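Local coordinates for Di-haem cytochrome c peroxidase family protein (Burkholderia thailandensis E264, PDB 6NX0), which probably acts as a diheme peroxidase of the cytochrome c peroxidase family, transferring electrons between its two covalently bound c-type hemes and reducing peroxide, at residues Asp98-Leu104 / Ala232-Phe237; Asp345-Cys349 / Trp363-Leu367; Val386-Leu390 / Pro470-Ala474. All blocks are in the same frame, centred on the assembly; numbering follows the deposited sequence.

Contact 1. Residues Asp98-Leu104 / Ala232-Phe237; sequences DPTLAAL and ALAGRF
The backbones that carry Leu101 and Arg236, and one turn away Leu104 and Ala232, are two helical segments, 99-104 and 232-237, running roughly antiparallel at 149°, with their axes approaching no closer than 11.8 Å. Long side chains span this wide separation. Leu104 points toward the other helix and parts its two branches: CD1 meets Ala232 CB at 3.9 Å, while CD2 touches Leu233 CD2 at 4.0 Å and Phe237 CE2 at 4.1 Å. Leu101 reaches the same aromatic ring obliquely, its CD1 lying 3.9 Å from Phe237 CZ. Helix 99-109, which precedes the heme-binding Cys122 and Cys125, thus meets helix 228-237 on the surface of the N-terminal heme domain. Helix 245-260 bridges the pair, with Ala258 against Leu101 and Val251 against Phe237.

Towards the surface the contact turns polar. With CG anti to the backbone N (chi1 172°), Arg236 lays CG over the face of its neighbour Phe237; a bend at chi2 then sends the guanidinium across to the start of the other helix. There Leu101 CD1 sits 4.0 Å above the guanidinium plane, over its centre, while the polar partners approach its edge. Arg236 NH2 gives Thr100 OG1 a weak hydrogen bond of 3.2 Å, bent to 126°, and Arg236 NH1 forms a long salt bridge of 3.9 Å with Asp98 OD2. Asp98 is also the N-cap: its other oxygen, OD1, weakly accepts from Leu101 N.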
loop_
_atom_site.group_PDB
_atom_site.type_symbol
_atom_site.label_atom_id
_atom_site.label_comp_id
_atom_site.label_asym_id
_atom_site.label_seq_id
_atom_site.Cartn_x
_atom_site.Cartn_y
_atom_site.Cartn_z
ATOM N N ASP A 98 -8.542 -15.239 16.515
ATOM C CA ASP A 98 -9.890 -14.957 17.003
ATOM C C ASP A 98 -10.839 -15.369 15.889
ATOM O O ASP A 98 -11.340 -14.530 15.122
ATOM C CB ASP A 98 -10.047 -13.489 17.394
ATOM C CG ASP A 98 -11.339 -13.233 18.146
ATOM O OD1 ASP A 98 -12.261 -14.076 18.035
ATOM O OD2 ASP A 98 -11.449 -12.196 18.834
ATOM N N PRO A 99 -11.084 -16.674 15.745
ATOM C CA PRO A 99 -11.742 -17.154 14.523
ATOM C C PRO A 99 -13.139 -16.603 14.330
ATOM O O PRO A 99 -13.536 -16.335 13.186
ATOM C CB PRO A 99 -11.747 -18.680 14.710
ATOM C CG PRO A 99 -10.611 -18.934 15.628
ATOM C CD PRO A 99 -10.612 -17.795 16.579
ATOM N N THR A 100 -13.910 -16.430 15.404
ATOM C CA THR A 100 -15.283 -15.977 15.209
ATOM C C THR A 100 -15.323 -14.496 14.833
ATOM O O THR A 100 -16.112 -14.101 13.963
ATOM C CB THR A 100 -16.140 -16.261 16.446
ATOM O OG1 THR A 100 -15.651 -15.544 17.577
ATOM C CG2 THR A 100 -16.131 -17.737 16.742
ATOM N N LEU A 101 -14.467 -13.669 15.442
ATOM C CA LEU A 101 -14.430 -12.259 15.076
ATOM C C LEU A 101 -13.837 -12.067 13.680
ATOM O O LEU A 101 -14.294 -11.205 12.911
ATOM C CB LEU A 101 -13.651 -11.456 16.117
ATOM C CG LEU A 101 -13.678 -9.945 15.892
ATOM C CD1 LEU A 101 -15.135 -9.432 15.852
ATOM C CD2 LEU A 101 -12.888 -9.199 16.941
ATOM N N ALA A 102 -12.839 -12.880 13.321
ATOM C CA ALA A 102 -12.261 -12.801 11.985
ATOM C C ALA A 102 -13.288 -13.203 10.937
ATOM O O ALA A 102 -13.328 -12.632 9.840
ATOM C CB ALA A 102 -11.022 -13.696 11.906
ATOM N N ALA A 103 -14.138 -14.181 11.261
ATOM C CA ALA A 103 -15.160 -14.597 10.308
ATOM C C ALA A 103 -16.197 -13.498 10.100
ATOM O O ALA A 103 -16.708 -13.318 8.990
ATOM C CB ALA A 103 -15.825 -15.883 10.782
ATOM N N LEU A 104 -16.531 -12.756 11.158
ATOM C CA LEU A 104 -17.435 -11.621 11.009
ATOM C C LEU A 104 -16.812 -10.536 10.130
ATOM O O LEU A 104 -17.483 -9.934 9.283
ATOM C CB LEU A 104 -17.776 -11.062 12.385
ATOM C CG LEU A 104 -18.889 -10.050 12.501
ATOM C CD1 LEU A 104 -20.156 -10.533 11.837
ATOM C CD2 LEU A 104 -19.100 -9.852 14.008
ATOM N N ALA A 232 -26.033 -10.127 13.222
ATOM C CA ALA A 232 -24.779 -10.708 13.650
ATOM C C ALA A 232 -23.960 -9.716 14.455
ATOM O O ALA A 232 -23.399 -10.062 15.503
ATOM C CB ALA A 232 -23.997 -11.192 12.431
ATOM N N LEU A 233 -23.895 -8.461 13.999
ATOM C CA LEU A 233 -23.152 -7.462 14.752
ATOM C C LEU A 233 -23.804 -7.183 16.097
ATOM O O LEU A 233 -23.114 -7.063 17.113
ATOM C CB LEU A 233 -23.020 -6.164 13.937
ATOM C CG LEU A 233 -22.143 -6.306 12.690
ATOM C CD1 LEU A 233 -22.404 -5.149 11.743
ATOM C CD2 LEU A 233 -20.661 -6.357 13.011
ATOM N N ALA A 234 -25.129 -7.044 16.116
ATOM C CA ALA A 234 -25.840 -6.812 17.369
ATOM C C ALA A 234 -25.682 -7.989 18.317
ATOM O O ALA A 234 -25.557 -7.804 19.531
ATOM C CB ALA A 234 -27.308 -6.543 17.068
ATOM N N GLY A 235 -25.676 -9.210 17.780
ATOM C CA GLY A 235 -25.495 -10.381 18.636
ATOM C C GLY A 235 -24.171 -10.359 19.369
ATOM O O GLY A 235 -24.087 -10.735 20.547
ATOM N N ARG A 236 -23.121 -9.906 18.695
ATOM C CA ARG A 236 -21.778 -9.866 19.246
ATOM C C ARG A 236 -21.517 -8.597 20.049
ATOM O O ARG A 236 -20.874 -8.649 21.105
ATOM C CB ARG A 236 -20.769 -9.992 18.101
ATOM C CG ARG A 236 -19.312 -9.787 18.455
ATOM C CD ARG A 236 -18.738 -10.982 19.142
ATOM N NE ARG A 236 -17.356 -10.725 19.531
ATOM C CZ ARG A 236 -16.316 -11.480 19.195
ATOM N NH1 ARG A 236 -15.112 -11.128 19.614
ATOM N NH2 ARG A 236 -16.460 -12.582 18.467
ATOM N N PHE A 237 -22.002 -7.448 19.575
ATOM C CA PHE A 237 -21.612 -6.167 20.127
ATOM C C PHE A 237 -22.727 -5.446 20.866
ATOM O O PHE A 237 -22.476 -4.375 21.444
ATOM C CB PHE A 237 -21.084 -5.262 19.007
ATOM C CG PHE A 237 -19.811 -5.745 18.390
ATOM C CD1 PHE A 237 -18.629 -5.640 19.077
ATOM C CD2 PHE A 237 -19.789 -6.260 17.104
ATOM C CE1 PHE A 237 -17.446 -6.064 18.514
ATOM C CE2 PHE A 237 -18.597 -6.676 16.528
ATOM C CZ PHE A 237 -17.433 -6.571 17.236
#

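Contact 2. Residues Asp345-Cys349 / Trp363-Leu367; sequences DNGLC and WCAYL. With HEC (heme c), chain C.
Leu348 and Trp363 lie side by side and point the same way, the CD2 branch of the leucine 3.8 Å from Trp363 CB and obliquely placed against the indole. A chi1 of 177° carries the Leu348 branches away from its own backbone N and along the tryptophan. The indole directs its CE3 edge over the centre of the Tyr366 ring, 3.8 Å above that plane, while Leu348 CB rests against Tyr366 CB. Pro185 covers both Leu348 and Trp363 from strand 184-186.

Two backbone hydrogen bonds hold the segments together beneath these side chains: Leu348 N gives to Tyr366 O at 2.8 Å, and Ala365 N to Asn346 O at 2.8 Å, the latter donor tilted well off the carbonyl plane. In the Cys349 SG–Cys364 SG disulfide (2.1 Å), a chi3 of 94° sets the two CB–S bonds nearly perpendicular. At the other end Leu367 turns its two methyls to different neighbours, CD2 lying 3.7 Å from Gly347 CA and CD1 3.6 Å from the propionate oxygen O2D of heme c. Asp345 OD1 accepts from Gly347 N in an Asx turn, and its OD2 forms a salt bridge with Arg158, which binds the other heme. The disulfide closes the loop 349-364, a type II beta turn from Trp363 to Tyr366 leads out of it, and Leu367 just beyond lines the heme c #2 pocket.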
loop_
_atom_site.group_PDB
_atom_site.type_symbol
_atom_site.label_atom_id
_atom_site.label_comp_id
_atom_site.label_asym_id
_atom_site.label_seq_id
_atom_site.Cartn_x
_atom_site.Cartn_y
_atom_site.Cartn_z
ATOM N N ASP A 345 -1.661 15.544 -6.095
ATOM C CA ASP A 345 -1.741 14.707 -4.902
ATOM C C ASP A 345 -0.383 14.753 -4.227
ATOM O O ASP A 345 0.594 14.181 -4.730
ATOM C CB ASP A 345 -2.145 13.286 -5.294
ATOM C CG ASP A 345 -2.111 12.306 -4.147
ATOM O OD1 ASP A 345 -1.695 12.669 -3.041
ATOM O OD2 ASP A 345 -2.515 11.131 -4.382
ATOM N N ASN A 346 -0.309 15.452 -3.101
ATOM C CA ASN A 346 0.947 15.731 -2.429
ATOM C C ASN A 346 1.264 14.761 -1.305
ATOM O O ASN A 346 2.282 14.931 -0.633
ATOM C CB ASN A 346 0.928 17.162 -1.884
ATOM C CG ASN A 346 0.981 18.202 -2.997
ATOM O OD1 ASN A 346 1.701 18.031 -3.979
ATOM N ND2 ASN A 346 0.223 19.276 -2.841
ATOM N N GLY A 347 0.445 13.744 -1.095
ATOM C CA GLY A 347 0.818 12.687 -0.154
ATOM C C GLY A 347 0.853 13.125 1.301
ATOM O O GLY A 347 -0.091 13.717 1.849
ATOM N N LEU A 348 1.963 12.783 1.955
ATOM C CA LEU A 348 2.022 12.773 3.407
ATOM C C LEU A 348 1.786 14.152 4.018
ATOM O O LEU A 348 1.331 14.242 5.156
ATOM C CB LEU A 348 3.377 12.220 3.848
ATOM C CG LEU A 348 3.687 12.184 5.325
ATOM C CD1 LEU A 348 2.720 11.295 6.073
ATOM C CD2 LEU A 348 5.131 11.734 5.534
ATOM N N CYS A 349 2.118 15.239 3.324
ATOM C CA CYS A 349 1.997 16.535 4.001
ATOM C C CYS A 349 0.558 16.854 4.393
ATOM O O CYS A 349 0.341 17.621 5.338
ATOM C CB CYS A 349 2.565 17.667 3.142
ATOM S SG CYS A 349 1.868 17.877 1.507
ATOM N N TRP A 363 7.011 17.444 3.944
ATOM C CA TRP A 363 6.617 16.085 3.589
ATOM C C TRP A 363 5.767 16.024 2.328
ATOM O O TRP A 363 5.268 14.951 1.995
ATOM C CB TRP A 363 5.840 15.426 4.731
ATOM C CG TRP A 363 6.568 15.427 6.032
ATOM C CD1 TRP A 363 6.200 16.085 7.180
ATOM C CD2 TRP A 363 7.790 14.756 6.326
ATOM N NE1 TRP A 363 7.131 15.864 8.170
ATOM C CE2 TRP A 363 8.118 15.052 7.670
ATOM C CE3 TRP A 363 8.644 13.937 5.584
ATOM C CZ2 TRP A 363 9.258 14.546 8.283
ATOM C CZ3 TRP A 363 9.773 13.446 6.186
ATOM C CH2 TRP A 363 10.077 13.747 7.521
ATOM N N CYS A 364 5.548 17.135 1.639
ATOM C CA CYS A 364 4.825 17.061 0.378
ATOM C C CYS A 364 5.641 16.251 -0.619
ATOM O O CYS A 364 6.866 16.380 -0.696
ATOM C CB CYS A 364 4.508 18.457 -0.154
ATOM S SG CYS A 364 3.172 19.324 0.766
ATOM N N ALA A 365 4.949 15.385 -1.350
ATOM C CA ALA A 365 5.461 14.418 -2.326
ATOM C C ALA A 365 5.951 13.131 -1.660
ATOM O O ALA A 365 6.326 12.194 -2.387
ATOM C CB ALA A 365 6.573 14.984 -3.227
ATOM N N TYR A 366 5.893 13.014 -0.345
ATOM C CA TYR A 366 6.246 11.767 0.307
ATOM C C TYR A 366 5.054 10.822 0.339
ATOM O O TYR A 366 3.918 11.236 0.586
ATOM C CB TYR A 366 6.722 12.003 1.737
ATOM C CG TYR A 366 8.141 12.492 1.867
ATOM C CD1 TYR A 366 8.535 13.748 1.411
ATOM C CD2 TYR A 366 9.100 11.695 2.480
ATOM C CE1 TYR A 366 9.870 14.172 1.538
ATOM C CE2 TYR A 366 10.395 12.115 2.633
ATOM C CZ TYR A 366 10.775 13.349 2.164
ATOM O OH TYR A 366 12.101 13.737 2.326
ATOM N N LEU A 367 5.339 9.542 0.134
ATOM C CA LEU A 367 4.349 8.472 0.131
ATOM C C LEU A 367 4.945 7.267 0.843
ATOM O O LEU A 367 6.162 7.085 0.864
ATOM C CB LEU A 367 3.944 8.108 -1.305
ATOM C CG LEU A 367 3.231 9.213 -2.069
ATOM C CD1 LEU A 367 3.243 8.878 -3.562
ATOM C CD2 LEU A 367 1.807 9.352 -1.531
HETATM FE FE HEC C . 10.419 1.473 -4.907
HETATM C CHA HEC C . 7.044 1.927 -5.297
HETATM C CHB HEC C . 10.310 -1.229 -7.024
HETATM C CHC HEC C . 13.845 1.413 -5.054
HETATM C CHD HEC C . 10.547 3.905 -2.517
HETATM N NA HEC C . 8.949 0.499 -5.911
HETATM C C1A HEC C . 7.608 0.836 -5.889
HETATM C C2A HEC C . 6.938 -0.037 -6.816
HETATM C C3A HEC C . 7.817 -0.966 -7.209
HETATM C C4A HEC C . 9.108 -0.645 -6.653
HETATM C CMA HEC C . 7.607 -2.057 -8.255
HETATM C CAA HEC C . 5.415 -0.046 -7.080
HETATM C CBA HEC C . 4.692 -0.960 -6.106
HETATM C CGA HEC C . 3.185 -0.943 -6.201
HETATM O O1A HEC C . 2.574 -1.568 -5.281
HETATM O O2A HEC C . 2.594 -0.121 -6.956
HETATM N NB HEC C . 11.806 0.322 -5.814
HETATM C C1B HEC C . 11.540 -0.793 -6.613
HETATM C C2B HEC C . 12.806 -1.349 -7.053
HETATM C C3B HEC C . 13.794 -0.593 -6.577
HETATM C C4B HEC C . 13.180 0.439 -5.753
HETATM C CMB HEC C . 12.932 -2.646 -7.893
HETATM C CAB HEC C . 15.315 -0.683 -6.859
HETATM C CBB HEC C . 15.596 -0.522 -8.370
HETATM N NC HEC C . 11.907 2.408 -3.916
HETATM C C1C HEC C . 13.258 2.287 -4.182
HETATM C C2C HEC C . 13.952 3.204 -3.321
HETATM C C3C HEC C . 13.052 3.825 -2.547
HETATM C C4C HEC C . 11.738 3.366 -2.931
HETATM C CMC HEC C . 15.494 3.287 -3.301
HETATM C CAC HEC C . 13.333 4.697 -1.313
HETATM C CBC HEC C . 14.103 5.953 -1.774
HETATM N ND HEC C . 9.031 2.645 -4.034
HETATM C C1D HEC C . 9.324 3.610 -3.064
HETATM C C2D HEC C . 8.147 4.403 -2.859
HETATM C C3D HEC C . 7.104 3.872 -3.764
HETATM C C4D HEC C . 7.701 2.746 -4.429
HETATM C CMD HEC C . 7.970 5.582 -1.908
HETATM C CAD HEC C . 5.679 4.412 -3.941
HETATM C CBD HEC C . 5.730 5.543 -4.950
HETATM C CGD HEC C . 4.353 5.877 -5.466
HETATM O O1D HEC C . 3.403 5.100 -5.201
HETATM O O2D HEC C . 4.255 6.832 -6.290
#

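Contact 3. Residues Val386-Leu390 / Pro470-Ala474; sequences VFDTL and PDGKA
Asp388 and Lys473 meet through a salt bridge of 3.4 Å between OD2 and NZ, yet Lys473 CE lies just as near that oxygen, so the carboxylate rests alongside the last two atoms of the chain. Lysine torsions beyond CG are all close to 180°, and this fully extended chain carries the ammonium past Thr389 to the acid. Asp388, with chi1 at 67°, holds CG between its backbone N and carbonyl carbon, which brings the carboxylate nearer the lysine than its CB direction alone would. In Thr389 a chi1 of 69° divides the work: CG2 packs 3.8 Å from Lys473 CG, while OG1 accepts from Asp392 N.

No direct hydrogen bond joins the segments; three waters do so instead. One links Thr389 OG1 with Asp471 O, bonded at 2.8 and 2.9 Å respectively. Another accepts from Leu390 N and donates to Gly472 O at 2.7 Å, and the third lies between Asp388 O and Ala474 N. Through three waters, a salt bridge and one apolar touch, the C-terminal tail thus borders a threonine N-cap at the start of helix 390-399, the helix that bears Tyr397, an axial ligand of the heme c #2 iron.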
loop_
_atom_site.group_PDB
_atom_site.type_symbol
_atom_site.label_atom_id
_atom_site.label_comp_id
_atom_site.label_asym_id
_atom_site.label_seq_id
_atom_site.Cartn_x
_atom_site.Cartn_y
_atom_site.Cartn_z
ATOM N N VAL A 386 0.071 4.929 -12.609
ATOM C CA VAL A 386 0.567 5.502 -13.860
ATOM C C VAL A 386 1.203 4.460 -14.775
ATOM O O VAL A 386 1.125 4.601 -16.003
ATOM C CB VAL A 386 1.546 6.666 -13.586
ATOM C CG1 VAL A 386 2.880 6.221 -12.967
ATOM C CG2 VAL A 386 1.812 7.438 -14.880
ATOM N N PHE A 387 1.815 3.414 -14.227
ATOM C CA PHE A 387 2.481 2.399 -15.041
ATOM C C PHE A 387 1.600 1.168 -15.169
ATOM O O PHE A 387 0.963 0.758 -14.198
ATOM C CB PHE A 387 3.816 1.986 -14.427
ATOM C CG PHE A 387 4.812 3.094 -14.343
ATOM C CD1 PHE A 387 5.087 3.892 -15.449
ATOM C CD2 PHE A 387 5.463 3.358 -13.162
ATOM C CE1 PHE A 387 6.011 4.926 -15.362
ATOM C CE2 PHE A 387 6.387 4.390 -13.086
ATOM C CZ PHE A 387 6.649 5.159 -14.181
ATOM N N ASP A 388 1.569 0.570 -16.367
ATOM C CA ASP A 388 0.775 -0.639 -16.570
ATOM C C ASP A 388 1.621 -1.893 -16.741
ATOM O O ASP A 388 1.055 -2.978 -16.896
ATOM C CB ASP A 388 -0.206 -0.491 -17.754
ATOM C CG ASP A 388 0.463 -0.372 -19.105
ATOM O OD1 ASP A 388 1.694 -0.376 -19.204
ATOM O OD2 ASP A 388 -0.282 -0.273 -20.114
ATOM N N THR A 389 2.948 -1.799 -16.613
ATOM C CA THR A 389 3.787 -2.984 -16.570
ATOM C C THR A 389 4.797 -2.860 -15.449
ATOM O O THR A 389 5.290 -1.767 -15.166
ATOM C CB THR A 389 4.569 -3.233 -17.860
ATOM O OG1 THR A 389 5.570 -2.228 -18.005
ATOM C CG2 THR A 389 3.645 -3.229 -19.091
ATOM N N LEU A 390 5.097 -3.994 -14.826
ATOM C CA LEU A 390 6.079 -4.026 -13.757
ATOM C C LEU A 390 7.441 -3.575 -14.259
ATOM O O LEU A 390 8.167 -2.863 -13.556
ATOM C CB LEU A 390 6.160 -5.430 -13.173
ATOM C CG LEU A 390 7.234 -5.638 -12.096
ATOM C CD1 LEU A 390 7.014 -4.651 -10.914
ATOM C CD2 LEU A 390 7.264 -7.062 -11.620
ATOM N N PRO A 470 7.936 -11.827 -18.937
ATOM C CA PRO A 470 8.118 -10.936 -17.779
ATOM C C PRO A 470 7.964 -9.458 -18.089
ATOM O O PRO A 470 7.706 -8.674 -17.160
ATOM C CB PRO A 470 9.547 -11.256 -17.321
ATOM C CG PRO A 470 10.237 -11.754 -18.552
ATOM C CD PRO A 470 9.186 -12.487 -19.343
ATOM N N ASP A 471 8.119 -9.035 -19.348
ATOM C CA ASP A 471 7.947 -7.627 -19.676
ATOM C C ASP A 471 6.497 -7.261 -19.981
ATOM O O ASP A 471 6.221 -6.134 -20.425
ATOM C CB ASP A 471 8.829 -7.232 -20.856
ATOM C CG ASP A 471 8.614 -8.102 -22.076
ATOM O OD1 ASP A 471 8.294 -9.303 -21.936
ATOM O OD2 ASP A 471 8.808 -7.578 -23.196
ATOM N N GLY A 472 5.574 -8.187 -19.761
ATOM C CA GLY A 472 4.190 -8.004 -20.117
ATOM C C GLY A 472 3.333 -7.504 -18.974
ATOM O O GLY A 472 3.817 -6.977 -17.962
ATOM N N LYS A 473 2.029 -7.672 -19.156
ATOM C CA LYS A 473 1.005 -7.173 -18.250
ATOM C C LYS A 473 0.318 -8.348 -17.559
ATOM O O LYS A 473 0.145 -9.427 -18.140
ATOM C CB LYS A 473 -0.041 -6.361 -19.011
ATOM C CG LYS A 473 0.497 -5.224 -19.792
ATOM C CD LYS A 473 -0.598 -4.574 -20.615
ATOM C CE LYS A 473 -0.046 -3.378 -21.349
ATOM N NZ LYS A 473 -1.082 -2.823 -22.254
ATOM N N ALA A 474 -0.100 -8.127 -16.320
ATOM C CA ALA A 474 -0.750 -9.180 -15.555
ATOM C C ALA A 474 -2.039 -9.643 -16.233
ATOM O O ALA A 474 -2.710 -8.885 -16.935
ATOM C CB ALA A 474 -1.057 -8.688 -14.136
HETATM O O HOH W 1 0.582 -5.564 -15.077
HETATM O O HOH W 2 7.186 -3.411 -19.981
HETATM O O HOH W 3 3.279 -6.206 -15.397
#

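In the fold
Contacts 2 and 3 each supply a residue to the heme c #2 pocket; contact 1 stands apart, in the domain that carries heme c #1. Contact 1 is peripheral, about 27 Å from the chain centre, and its Leu233 side chain comes within about 11 Å of a bound heme. Contact 2 is more central: Leu367 touches heme c #2 and lies about 7 Å from the other heme. Contact 3 is at the surface, its pocket residue being Leu390. Contacts 2 and 3 come within about 10 Å at their nearest atoms without touching, whereas contact 1 is centred 37 Å from contact 2 and 39 Å from contact 3, across the chain's centre from the latter.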